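Local atomic coordinates of Non-structural polyprotein (Sindbis virus, PDB entry 4GUA), a protein that joins the cysteine protease region of alphavirus nsP2 to the macro and zinc-binding domains of nsP3 in an uncleaved precursor whose processing probably regulates viral RNA synthesis. Residues R221-F226 with C258-G263; A354-E359 with S445-L450; S525-R530 with S542-T547. All coordinates share one frame; numbering follows the deposited sequence.

Contact 1 of 3, residues R221-F226 with C258-G263; sequences RYDLVF and CLNPGG
The aliphatic part of R221 lies across the side-chain oxygen of N260. R221 CB is 3.2 Å from N260 OD1, and CD stays close to the same oxygen. It is the aliphatic chain, not the guanidinium, that meets the amide; the two planes are 36° apart. The other end of the amide turns to D223. N260 ND2 donates to D223 OD1 at 3.2 Å. The acceptor lies near the amide plane, but the donor comes from above the carboxylate plane. The CB of D223 points away from segment 258-263, but CG sits beside the backbone N (chi1 -67°) and the carboxylate comes back to N260.

The backbones form a short parallel bridge, Y222 with L259. Y222 N donates to C258 O at 2.8 Å. N260 N donates to Y222 O at 2.9 Å, and this bond is nearly straight (177°). Y222 N and O are thus both bonded to segment 258-263. L259 CD1 meets V225 CG2 at 3.8 Å and also rests on Y222 O. The chain then passes through a type II turn from N260 to G263.

The seven-stranded mixed sheet has the strand order 3-2-1-4-5-7-6 of the Rossmann-like methyltransferase fold, consistent with the methyltransferase-like domain of nsP2. Helix 237-257 runs into C258. After the corner at D223, strand 224-227 is paired with strand 179-183 through L224 and F226, and with strand 263-269 through V225. Y222 and C258 both rest on L181, and F226 packs on helix 169-172.

Contact 2 of 3, residues A354-E359 with S445-L450; sequences ADCQEE and SVAIPL
S445 opens a central strand of the macro domain of nsP3, and its hydroxyl meets the loop residues E358 and E359. The domain has a mixed sheet, with strand 445-448 lying between strands 360-364 and 480-484. Segment 354-359 is the loop that leads into strand 360-364.

S445 OG accepts from E359 N at 2.7 Å, in a nearly straight bond (169°). The hydroxyl is placed by chi1 of 52°, which sets it between the backbone N and the carbonyl carbon. It also lies 3.3 Å from E358 CA. The bond ties the loop to the strand just before A360, which pairs with S445 and A447 through the backbone. E359 CB packs beside S445 O and OG. Its carboxylate is extended away to K406, in a salt bridge, and to K444 N.

V446 points its side chain to the other side of the strand, toward V362 and V481. What it gives to the loop is backbone: its carbonyl carbon is 3.9 Å from E358 CB. This methylene also lies 3.7 Å from A447 N, so the base of the glutamate packs against the V446-A447 peptide.

A447 faces the loop. The E358 chain is bent by its second torsion (chi2 72°) and carries OE1 to within 3.7 Å of A447 CB. The carboxylate does not bond the strand here. OE1 is held by Y484 OH and OE2 by T482 OG1, which fastens the loop to strand 480-484.

I448 and L450 pack on helix 463-474, and P449 on V362 and V375. In macro domains, the loop after this strand generally helps line the ADP-ribose pocket. The apolar touch of the pair is C356 CB to A447 CB, 3.9 Å.

Contact 3 of 3, residues S525-R530 with S542-T547; sequences SCLKGR and SYFEGT. With SO4 (sulfate ion), chain I; SO4 (sulfate ion), chain D.
One arginine, R530, reaches across to G546 and at the same time meets two sulfate ions. Its chain is extended, with CG anti to the backbone N (chi1 -180°), and this carries the guanidinium to the turn of the opposite segment. R530 NH1 is 2.7 Å from O3 of one sulfate (chain I). R530 NH2 is 2.8 Å from O1 of the other (chain D). Both bonds are weak, with bent N-H...O angles of 127° and 119°. NH2 also makes a weak bond, 3.4 Å long, to G546 O. These three oxygens lie at the edge of the guanidinium. T547 CG2 sits over one face, 4.1 Å from NH2.

A second, apolar touch is made by two buried residues. L527 CD1 is 3.6 Å from F544 CE1, and the leucine methyl meets the ring obliquely. F533 touches both residues from strand 533-534, between the two segments in sequence.

S525 OG accepts from L527 N, and S542 OG from F544 N; both are ST turns. F544 O accepts from T547 N and also from T547 OG1, at 2.9 Å on a lone pair. T547 OG1 also accepts from F549 N, capping a backbone N in the turn that leads into helix 550-562. The contact lies in the zinc-binding domain of nsP3; none of the four zinc cysteines belongs to either segment.

K548 N and Q76 NE2 also bond to the sulfates. The sulfates probably come from the crystallisation liquor. The positive charge of R530 would draw such anions, so this surface may attract phosphate-like groups, but the geometry alone establishes no natural ligand.

Overall arrangement
The three contacts lie in three separate domains and come in series along the chain. None touches another; the nearest atoms of contacts 1 and 2 are about 22 Å apart, and contacts 2 and 3 lie on opposite sides of the chain's centre. All three are partly buried; contacts 1 and 2 lie at mixed sheets. Contact 1 joins strands by backbone pairing, while contact 2 ties a loop to a strand through one hydroxyl and some glutamate packing. Contact 3 has no regular strand or helix. It combines a small apolar touch with a charged surface where anions bind. No element is shared between them.

Contact 1 of 3, residues R221-F226 with C258-G263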
loop_
_atom_site.group_PDB
_atom_site.type_symbol
_atom_site.label_atom_id
_atom_site.label_comp_id
_atom_site.label_asym_id
_atom_site.label_seq_id
_atom_site.Cartn_x
_atom_site.Cartn_y
_atom_site.Cartn_z
ATOM N N ARG A 221 16.368 -16.144 -17.785
ATOM C CA ARG A 221 15.861 -14.833 -17.392
ATOM C C ARG A 221 15.251 -14.076 -18.570
ATOM O O ARG A 221 15.763 -14.119 -19.685
ATOM C CB ARG A 221 16.965 -14.007 -16.741
ATOM C CG ARG A 221 17.374 -14.525 -15.389
ATOM C CD ARG A 221 18.359 -13.599 -14.710
ATOM N NE ARG A 221 19.023 -14.263 -13.589
ATOM C CZ ARG A 221 18.561 -14.293 -12.343
ATOM N NH1 ARG A 221 17.417 -13.689 -12.028
ATOM N NH2 ARG A 221 19.249 -14.928 -11.403
ATOM N N TYR A 222 14.158 -13.375 -18.302
ATOM C CA TYR A 222 13.399 -12.697 -19.341
ATOM C C TYR A 222 13.205 -11.250 -18.943
ATOM O O TYR A 222 13.397 -10.889 -17.781
ATOM C CB TYR A 222 12.040 -13.364 -19.523
ATOM C CG TYR A 222 12.134 -14.808 -19.954
ATOM C CD1 TYR A 222 12.478 -15.800 -19.046
ATOM C CD2 TYR A 222 11.872 -15.182 -21.260
ATOM C CE1 TYR A 222 12.561 -17.122 -19.427
ATOM C CE2 TYR A 222 11.950 -16.501 -21.652
ATOM C CZ TYR A 222 12.297 -17.469 -20.732
ATOM O OH TYR A 222 12.379 -18.790 -21.120
ATOM N N ASP A 223 12.866 -10.413 -19.918
ATOM C CA ASP A 223 12.557 -9.021 -19.633
ATOM C C ASP A 223 11.089 -8.861 -19.274
ATOM O O ASP A 223 10.689 -7.860 -18.679
ATOM C CB ASP A 223 12.921 -8.152 -20.827
ATOM C CG ASP A 223 14.405 -8.113 -21.071
ATOM O OD1 ASP A 223 15.168 -8.230 -20.095
ATOM O OD2 ASP A 223 14.815 -7.979 -22.238
ATOM N N LEU A 224 10.294 -9.872 -19.608
ATOM C CA LEU A 224 8.889 -9.882 -19.248
ATOM C C LEU A 224 8.457 -11.250 -18.756
ATOM O O LEU A 224 8.665 -12.266 -19.425
ATOM C CB LEU A 224 8.015 -9.467 -20.430
ATOM C CG LEU A 224 6.516 -9.417 -20.113
ATOM C CD1 LEU A 224 6.226 -8.378 -19.029
ATOM C CD2 LEU A 224 5.691 -9.128 -21.363
ATOM N N VAL A 225 7.875 -11.270 -17.563
ATOM C CA VAL A 225 7.256 -12.476 -17.029
ATOM C C VAL A 225 5.772 -12.215 -16.840
ATOM O O VAL A 225 5.397 -11.182 -16.316
ATOM C CB VAL A 225 7.865 -12.884 -15.675
ATOM C CG1 VAL A 225 7.146 -14.106 -15.120
ATOM C CG2 VAL A 225 9.353 -13.146 -15.819
ATOM N N PHE A 226 4.935 -13.155 -17.259
ATOM C CA PHE A 226 3.492 -12.979 -17.228
ATOM C C PHE A 226 2.885 -14.183 -16.501
ATOM O O PHE A 226 2.877 -15.296 -17.023
ATOM C CB PHE A 226 2.975 -12.871 -18.669
ATOM C CG PHE A 226 1.487 -12.753 -18.780
ATOM C CD1 PHE A 226 0.834 -11.604 -18.367
ATOM C CD2 PHE A 226 0.735 -13.790 -19.312
ATOM C CE1 PHE A 226 -0.544 -11.495 -18.469
ATOM C CE2 PHE A 226 -0.642 -13.687 -19.413
ATOM C CZ PHE A 226 -1.282 -12.538 -18.992
ATOM N N CYS A 258 13.359 -15.496 -12.382
ATOM C CA CYS A 258 13.360 -15.549 -13.840
ATOM C C CYS A 258 13.359 -14.176 -14.527
ATOM O O CYS A 258 13.162 -14.099 -15.737
ATOM C CB CYS A 258 12.186 -16.389 -14.324
ATOM S SG CYS A 258 12.166 -18.047 -13.578
ATOM N N LEU A 259 13.535 -13.102 -13.761
ATOM C CA LEU A 259 13.403 -11.750 -14.297
ATOM C C LEU A 259 14.721 -10.974 -14.334
ATOM O O LEU A 259 15.434 -10.915 -13.338
ATOM C CB LEU A 259 12.394 -10.973 -13.452
ATOM C CG LEU A 259 11.843 -9.677 -14.052
ATOM C CD1 LEU A 259 11.206 -9.909 -15.407
ATOM C CD2 LEU A 259 10.844 -9.049 -13.095
ATOM N N ASN A 260 15.042 -10.382 -15.484
ATOM C CA ASN A 260 16.222 -9.518 -15.606
ATOM C C ASN A 260 16.029 -8.171 -14.940
ATOM O O ASN A 260 14.909 -7.673 -14.852
ATOM C CB ASN A 260 16.555 -9.252 -17.071
ATOM C CG ASN A 260 17.237 -10.413 -17.738
ATOM O OD1 ASN A 260 18.094 -11.071 -17.143
ATOM N ND2 ASN A 260 16.868 -10.672 -18.989
ATOM N N PRO A 261 17.131 -7.551 -14.499
ATOM C CA PRO A 261 17.035 -6.183 -13.980
ATOM C C PRO A 261 16.412 -5.237 -15.009
ATOM O O PRO A 261 16.621 -5.403 -16.210
ATOM C CB PRO A 261 18.495 -5.804 -13.681
ATOM C CG PRO A 261 19.336 -6.918 -14.205
ATOM C CD PRO A 261 18.473 -8.121 -14.324
ATOM N N GLY A 262 15.637 -4.267 -14.536
ATOM C CA GLY A 262 14.903 -3.382 -15.419
ATOM C C GLY A 262 13.717 -4.078 -16.064
ATOM O O GLY A 262 13.017 -3.495 -16.897
ATOM N N GLY A 263 13.492 -5.331 -15.677
ATOM C CA GLY A 263 12.429 -6.142 -16.247
ATOM C C GLY A 263 11.051 -5.808 -15.710
ATOM O O GLY A 263 10.902 -5.003 -14.792
#

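Contact 2 of 3, residues A354-E359 with S445-L450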
loop_
_atom_site.group_PDB
_atom_site.type_symbol
_atom_site.label_atom_id
_atom_site.label_comp_id
_atom_site.label_asym_id
_atom_site.label_seq_id
_atom_site.Cartn_x
_atom_site.Cartn_y
_atom_site.Cartn_z
ATOM N N ALA A 354 2.868 27.964 -21.644
ATOM C CA ALA A 354 1.511 28.422 -21.935
ATOM C C ALA A 354 0.959 27.740 -23.181
ATOM O O ALA A 354 -0.257 27.611 -23.347
ATOM C CB ALA A 354 1.486 29.931 -22.111
ATOM N N ASP A 355 1.857 27.293 -24.049
ATOM C CA ASP A 355 1.456 26.679 -25.309
ATOM C C ASP A 355 1.348 25.151 -25.219
ATOM O O ASP A 355 1.139 24.477 -26.230
ATOM C CB ASP A 355 2.419 27.095 -26.430
ATOM C CG ASP A 355 2.213 28.544 -26.875
ATOM O OD1 ASP A 355 1.043 28.966 -27.013
ATOM O OD2 ASP A 355 3.220 29.256 -27.093
ATOM N N CYS A 356 1.490 24.607 -24.016
ATOM C CA CYS A 356 1.515 23.157 -23.840
ATOM C C CYS A 356 0.275 22.454 -24.408
ATOM O O CYS A 356 -0.835 22.995 -24.384
ATOM C CB CYS A 356 1.689 22.801 -22.358
ATOM S SG CYS A 356 0.317 23.264 -21.279
ATOM N N GLN A 357 0.492 21.251 -24.941
ATOM C CA GLN A 357 -0.585 20.401 -25.445
ATOM C C GLN A 357 -1.049 19.355 -24.424
ATOM O O GLN A 357 -1.967 18.590 -24.700
ATOM C CB GLN A 357 -0.138 19.693 -26.729
ATOM C CG GLN A 357 0.004 20.605 -27.941
ATOM C CD GLN A 357 -1.311 21.257 -28.336
ATOM O OE1 GLN A 357 -2.283 20.569 -28.663
ATOM N NE2 GLN A 357 -1.351 22.587 -28.308
ATOM N N GLU A 358 -0.415 19.310 -23.256
ATOM C CA GLU A 358 -0.744 18.297 -22.248
ATOM C C GLU A 358 -2.078 18.610 -21.580
ATOM O O GLU A 358 -2.465 19.771 -21.500
ATOM C CB GLU A 358 0.361 18.209 -21.194
ATOM C CG GLU A 358 1.649 17.550 -21.673
ATOM C CD GLU A 358 2.437 18.407 -22.641
ATOM O OE1 GLU A 358 2.345 19.649 -22.547
ATOM O OE2 GLU A 358 3.161 17.836 -23.488
ATOM N N GLU A 359 -2.768 17.581 -21.091
ATOM C CA GLU A 359 -4.121 17.736 -20.536
ATOM C C GLU A 359 -4.188 18.751 -19.400
ATOM O O GLU A 359 -5.136 19.538 -19.308
ATOM C CB GLU A 359 -4.671 16.396 -20.045
ATOM C CG GLU A 359 -6.051 16.509 -19.406
ATOM C CD GLU A 359 -6.632 15.169 -18.982
ATOM O OE1 GLU A 359 -6.175 14.120 -19.500
ATOM O OE2 GLU A 359 -7.541 15.167 -18.115
ATOM N N SER A 445 -1.825 13.441 -19.248
ATOM C CA SER A 445 -0.556 14.116 -19.478
ATOM C C SER A 445 -0.508 15.393 -18.658
ATOM O O SER A 445 -1.529 16.065 -18.473
ATOM C CB SER A 445 -0.393 14.473 -20.955
ATOM O OG SER A 445 -1.528 15.177 -21.439
ATOM N N VAL A 446 0.678 15.754 -18.187
ATOM C CA VAL A 446 0.793 16.957 -17.388
ATOM C C VAL A 446 2.065 17.719 -17.735
ATOM O O VAL A 446 3.137 17.131 -17.850
ATOM C CB VAL A 446 0.741 16.621 -15.879
ATOM C CG1 VAL A 446 1.745 15.543 -15.542
ATOM C CG2 VAL A 446 0.986 17.864 -15.045
ATOM N N ALA A 447 1.927 19.026 -17.944
ATOM C CA ALA A 447 3.079 19.899 -18.124
ATOM C C ALA A 447 3.401 20.502 -16.781
ATOM O O ALA A 447 2.518 21.044 -16.119
ATOM C CB ALA A 447 2.773 20.996 -19.123
ATOM N N ILE A 448 4.665 20.420 -16.382
ATOM C CA ILE A 448 5.060 20.885 -15.062
ATOM C C ILE A 448 6.450 21.521 -15.087
ATOM O O ILE A 448 7.344 21.050 -15.787
ATOM C CB ILE A 448 5.019 19.702 -14.082
ATOM C CG1 ILE A 448 5.530 20.103 -12.707
ATOM C CG2 ILE A 448 5.831 18.538 -14.626
ATOM C CD1 ILE A 448 5.314 19.026 -11.677
ATOM N N PRO A 449 6.633 22.610 -14.329
ATOM C CA PRO A 449 7.943 23.244 -14.182
ATOM C C PRO A 449 8.663 22.696 -12.961
ATOM O O PRO A 449 8.072 21.904 -12.233
ATOM C CB PRO A 449 7.572 24.706 -13.956
ATOM C CG PRO A 449 6.326 24.620 -13.156
ATOM C CD PRO A 449 5.582 23.402 -13.667
ATOM N N LEU A 450 9.894 23.124 -12.711
ATOM C CA LEU A 450 10.583 22.675 -11.513
ATOM C C LEU A 450 10.305 23.677 -10.410
ATOM O O LEU A 450 10.795 24.801 -10.441
ATOM C CB LEU A 450 12.087 22.545 -11.747
ATOM C CG LEU A 450 12.542 21.499 -12.766
ATOM C CD1 LEU A 450 14.059 21.392 -12.773
ATOM C CD2 LEU A 450 11.921 20.150 -12.476
#

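Contact 3 of 3, residues S525-R530 with S542-T547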
loop_
_atom_site.group_PDB
_atom_site.type_symbol
_atom_site.label_atom_id
_atom_site.label_comp_id
_atom_site.label_asym_id
_atom_site.label_seq_id
_atom_site.Cartn_x
_atom_site.Cartn_y
_atom_site.Cartn_z
ATOM N N SER A 525 13.913 3.567 17.791
ATOM C CA SER A 525 12.931 2.624 18.314
ATOM C C SER A 525 13.592 1.562 19.180
ATOM O O SER A 525 14.704 1.117 18.893
ATOM C CB SER A 525 12.187 1.944 17.161
ATOM O OG SER A 525 11.259 0.980 17.647
ATOM N N CYS A 526 12.883 1.142 20.223
ATOM C CA CYS A 526 13.341 0.072 21.100
ATOM C C CYS A 526 13.036 -1.296 20.492
ATOM O O CYS A 526 13.354 -2.330 21.078
ATOM C CB CYS A 526 12.666 0.185 22.464
ATOM S SG CYS A 526 10.928 -0.317 22.466
ATOM N N LEU A 527 12.412 -1.300 19.320
ATOM C CA LEU A 527 12.104 -2.546 18.638
ATOM C C LEU A 527 13.283 -2.956 17.769
ATOM O O LEU A 527 13.297 -4.047 17.194
ATOM C CB LEU A 527 10.840 -2.404 17.786
ATOM C CG LEU A 527 9.523 -2.289 18.559
ATOM C CD1 LEU A 527 8.405 -1.821 17.652
ATOM C CD2 LEU A 527 9.165 -3.624 19.183
ATOM N N LYS A 528 14.278 -2.078 17.689
ATOM C CA LYS A 528 15.479 -2.368 16.918
ATOM C C LYS A 528 16.111 -3.681 17.386
ATOM O O LYS A 528 16.300 -3.912 18.585
ATOM C CB LYS A 528 16.486 -1.220 17.029
ATOM C CG LYS A 528 17.709 -1.419 16.154
ATOM C CD LYS A 528 18.628 -0.218 16.177
ATOM C CE LYS A 528 19.823 -0.433 15.260
ATOM N NZ LYS A 528 20.799 0.685 15.340
ATOM N N GLY A 529 16.431 -4.539 16.422
ATOM C CA GLY A 529 17.000 -5.838 16.711
ATOM C C GLY A 529 15.963 -6.947 16.757
ATOM O O GLY A 529 16.304 -8.122 16.616
ATOM N N ARG A 530 14.695 -6.589 16.932
ATOM C CA ARG A 530 13.643 -7.592 17.042
ATOM C C ARG A 530 13.278 -8.135 15.667
ATOM O O ARG A 530 13.255 -7.396 14.686
ATOM C CB ARG A 530 12.414 -6.993 17.728
ATOM C CG ARG A 530 11.251 -7.962 17.902
ATOM C CD ARG A 530 10.296 -7.462 18.975
ATOM N NE ARG A 530 9.015 -8.164 18.961
ATOM C CZ ARG A 530 8.019 -7.922 19.811
ATOM N NH1 ARG A 530 8.141 -6.986 20.747
ATOM N NH2 ARG A 530 6.890 -8.610 19.720
ATOM N N SER A 542 1.912 0.403 10.411
ATOM C CA SER A 542 1.654 -0.768 11.237
ATOM C C SER A 542 0.764 -0.438 12.432
ATOM O O SER A 542 0.743 0.698 12.906
ATOM C CB SER A 542 2.976 -1.359 11.727
ATOM O OG SER A 542 2.762 -2.621 12.324
ATOM N N TYR A 543 0.024 -1.433 12.912
ATOM C CA TYR A 543 -0.679 -1.300 14.186
ATOM C C TYR A 543 0.159 -1.813 15.366
ATOM O O TYR A 543 -0.229 -1.647 16.522
ATOM C CB TYR A 543 -2.008 -2.045 14.153
ATOM C CG TYR A 543 -3.101 -1.338 13.386
ATOM C CD1 TYR A 543 -3.815 -0.301 13.969
ATOM C CD2 TYR A 543 -3.448 -1.731 12.099
ATOM C CE1 TYR A 543 -4.815 0.334 13.290
ATOM C CE2 TYR A 543 -4.450 -1.099 11.415
ATOM C CZ TYR A 543 -5.135 -0.067 12.016
ATOM O OH TYR A 543 -6.147 0.582 11.346
ATOM N N PHE A 544 1.287 -2.460 15.072
ATOM C CA PHE A 544 2.171 -2.966 16.114
ATOM C C PHE A 544 1.470 -3.942 17.041
ATOM O O PHE A 544 1.807 -4.035 18.222
ATOM C CB PHE A 544 2.770 -1.813 16.924
ATOM C CG PHE A 544 3.723 -0.982 16.139
ATOM C CD1 PHE A 544 5.052 -1.354 16.038
ATOM C CD2 PHE A 544 3.287 0.145 15.462
ATOM C CE1 PHE A 544 5.939 -0.607 15.289
ATOM C CE2 PHE A 544 4.168 0.900 14.713
ATOM C CZ PHE A 544 5.496 0.524 14.625
ATOM N N GLU A 545 0.486 -4.662 16.515
ATOM C CA GLU A 545 -0.163 -5.698 17.302
ATOM C C GLU A 545 0.883 -6.730 17.724
ATOM O O GLU A 545 1.784 -7.057 16.956
ATOM C CB GLU A 545 -1.299 -6.354 16.515
ATOM C CG GLU A 545 -0.865 -7.233 15.356
ATOM C CD GLU A 545 -0.864 -6.511 14.009
ATOM O OE1 GLU A 545 -0.692 -5.277 13.978
ATOM O OE2 GLU A 545 -1.034 -7.194 12.973
ATOM N N GLY A 546 0.768 -7.229 18.950
ATOM C CA GLY A 546 1.752 -8.148 19.492
ATOM C C GLY A 546 2.842 -7.430 20.269
ATOM O O GLY A 546 3.736 -8.059 20.837
ATOM N N THR A 547 2.771 -6.106 20.298
ATOM C CA THR A 547 3.670 -5.327 21.128
ATOM C C THR A 547 2.834 -4.471 22.066
ATOM O O THR A 547 1.607 -4.468 21.977
ATOM C CB THR A 547 4.568 -4.400 20.285
ATOM O OG1 THR A 547 3.874 -3.179 19.989
ATOM C CG2 THR A 547 4.986 -5.088 19.002
HETATM S S SO4 I . 6.913 -5.749 24.181
HETATM O O1 SO4 I . 6.178 -4.813 23.333
HETATM O O2 SO4 I . 6.006 -6.332 25.169
HETATM O O3 SO4 I . 7.460 -6.815 23.347
HETATM O O4 SO4 I . 8.001 -5.045 24.864
HETATM S S SO4 D . 4.953 -10.762 17.355
HETATM O O1 SO4 D . 4.936 -9.381 17.832
HETATM O O2 SO4 D . 5.636 -11.613 18.326
HETATM O O3 SO4 D . 3.588 -11.265 17.177
HETATM O O4 SO4 D . 5.684 -10.771 16.090
#